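Local coordinates for protein polysaccharide deacetylase (Bacillus cereus, PDB 4HD5) that binds zinc in a TIM-barrel-like polysaccharide deacetylase domain and probably hydrolyses carbon-nitrogen bonds other than peptide bonds, at residues D308-V311 with T312-K316. Numbering follows the deposited sequence.
Sequences DKVV and TETKK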
loop_
_atom_site.group_PDB
_atom_site.type_symbol
_atom_site.label_atom_id
_atom_site.label_comp_id
_atom_site.label_asym_id
_atom_site.label_seq_id
_atom_site.Cartn_x
_atom_site.Cartn_y
_atom_site.Cartn_z
ATOM N N ASP A 308 21.329 -7.134 9.117
ATOM C CA ASP A 308 20.634 -8.406 9.344
ATOM C C ASP A 308 20.225 -8.579 10.802
ATOM O O ASP A 308 19.154 -9.104 11.086
ATOM C CB ASP A 308 21.492 -9.602 8.924
ATOM C CG ASP A 308 21.676 -9.712 7.417
ATOM O OD1 ASP A 308 21.012 -8.991 6.650
ATOM O OD2 ASP A 308 22.501 -10.549 7.000
ATOM N N LYS A 309 21.085 -8.144 11.716
ATOM C CA LYS A 309 20.805 -8.230 13.139
ATOM C C LYS A 309 19.573 -7.398 13.505
ATOM O O LYS A 309 18.690 -7.862 14.220
ATOM C CB LYS A 309 22.023 -7.748 13.932
ATOM C CG LYS A 309 21.828 -7.628 15.431
ATOM C CD LYS A 309 21.638 -8.989 16.076
ATOM C CE LYS A 309 21.219 -8.857 17.534
ATOM N NZ LYS A 309 21.049 -10.199 18.167
ATOM N N VAL A 310 19.530 -6.165 13.013
ATOM C CA VAL A 310 18.437 -5.264 13.346
ATOM C C VAL A 310 17.114 -5.827 12.832
ATOM O O VAL A 310 16.099 -5.790 13.534
ATOM C CB VAL A 310 18.708 -3.834 12.822
ATOM C CG1 VAL A 310 17.475 -2.955 12.976
ATOM C CG2 VAL A 310 19.892 -3.228 13.565
ATOM N N VAL A 311 17.129 -6.378 11.626
ATOM C CA VAL A 311 15.941 -7.013 11.066
ATOM C C VAL A 311 15.465 -8.179 11.933
ATOM O O VAL A 311 14.265 -8.315 12.177
ATOM C CB VAL A 311 16.178 -7.500 9.620
ATOM C CG1 VAL A 311 15.031 -8.388 9.153
ATOM C CG2 VAL A 311 16.335 -6.311 8.682
ATOM N N THR A 312 16.397 -9.011 12.386
ATOM C CA THR A 312 16.069 -10.153 13.239
ATOM C C THR A 312 15.365 -9.707 14.524
ATOM O O THR A 312 14.353 -10.288 14.916
ATOM C CB THR A 312 17.333 -10.970 13.575
ATOM O OG1 THR A 312 17.919 -11.444 12.360
ATOM C CG2 THR A 312 17.008 -12.170 14.476
ATOM N N GLU A 313 15.873 -8.655 15.153
ATOM C CA GLU A 313 15.253 -8.128 16.362
ATOM C C GLU A 313 13.902 -7.464 16.085
ATOM O O GLU A 313 12.954 -7.607 16.869
ATOM C CB GLU A 313 16.187 -7.118 17.035
ATOM C CG GLU A 313 17.514 -7.706 17.490
ATOM C CD GLU A 313 17.349 -8.830 18.495
ATOM O OE1 GLU A 313 16.304 -8.881 19.179
ATOM O OE2 GLU A 313 18.275 -9.663 18.615
ATOM N N THR A 314 13.828 -6.721 14.984
ATOM C CA THR A 314 12.620 -5.981 14.620
ATOM C C THR A 314 11.432 -6.911 14.346
ATOM O O THR A 314 10.298 -6.633 14.755
ATOM C CB THR A 314 12.905 -5.062 13.411
ATOM O OG1 THR A 314 13.894 -4.095 13.783
ATOM C CG2 THR A 314 11.646 -4.338 12.947
ATOM N N LYS A 315 11.724 -8.029 13.689
ATOM C CA LYS A 315 10.737 -9.052 13.329
ATOM C C LYS A 315 10.002 -9.665 14.535
ATOM O O LYS A 315 8.903 -10.187 14.383
ATOM C CB LYS A 315 11.456 -10.156 12.543
ATOM C CG LYS A 315 10.578 -11.284 12.045
ATOM C CD LYS A 315 11.403 -12.296 11.275
ATOM C CE LYS A 315 10.594 -13.552 11.008
ATOM N NZ LYS A 315 11.348 -14.577 10.237
ATOM N N LYS A 316 10.613 -9.600 15.716
ATOM C CA LYS A 316 9.992 -10.089 16.945
ATOM C C LYS A 316 8.804 -9.264 17.395
ATOM O O LYS A 316 7.939 -9.771 18.106
ATOM C CB LYS A 316 11.008 -10.099 18.088
ATOM C CG LYS A 316 12.130 -11.104 17.914
ATOM C CD LYS A 316 13.173 -10.955 19.008
ATOM C CE LYS A 316 14.339 -11.893 18.762
ATOM N NZ LYS A 316 15.446 -11.637 19.733
HETATM O O HOH W 1 19.044 -10.655 16.177
#
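E313 reaches back one turn to K309 with its carboxylate. CB of E313 passes 3.7 Å from V310 O. CG stands beside the backbone N (chi1 -62°), which lays it near K309 O and the CE of K309. The chain then bends at chi2 and turns the carboxylate along the helix surface, where its two oxygens part company. OE2 takes the ammonium of K309 on its anti lone pair in a salt bridge, K309 NZ to E313 OE2 2.9 Å, and also accepts a hydrogen bond from a water 2.7 Å from OE2, which donates a second, weak one to K309 O. A second salt bridge brings K316 NZ to the syn side of E313 OE1 at 2.9 Å, well out of the carboxylate plane. One acid thus joins two lysines in a salt-bridge network, with K309 NZ and K316 NZ 6.0 Å apart. K309 and E313 belong to the short helix 308-314, and K316 follows just beyond it; this is the helix of a beta-alpha-beta crossover between the parallel neighbours 298-300 and 320-326 of the deacetylase barrel. Y277 and L281 of helix 277-292 pack against E313. Two threonines fold back on the same backbone. T312 OG1 and T312 N reach D308 O from opposite faces of its plane, the hydroxyl at 2.9 Å. T314 OG1 donates to V310 O at 2.8 Å from above the carbonyl plane, while T314 N reaches that same oxygen closer to the plane, a tilt of 18°.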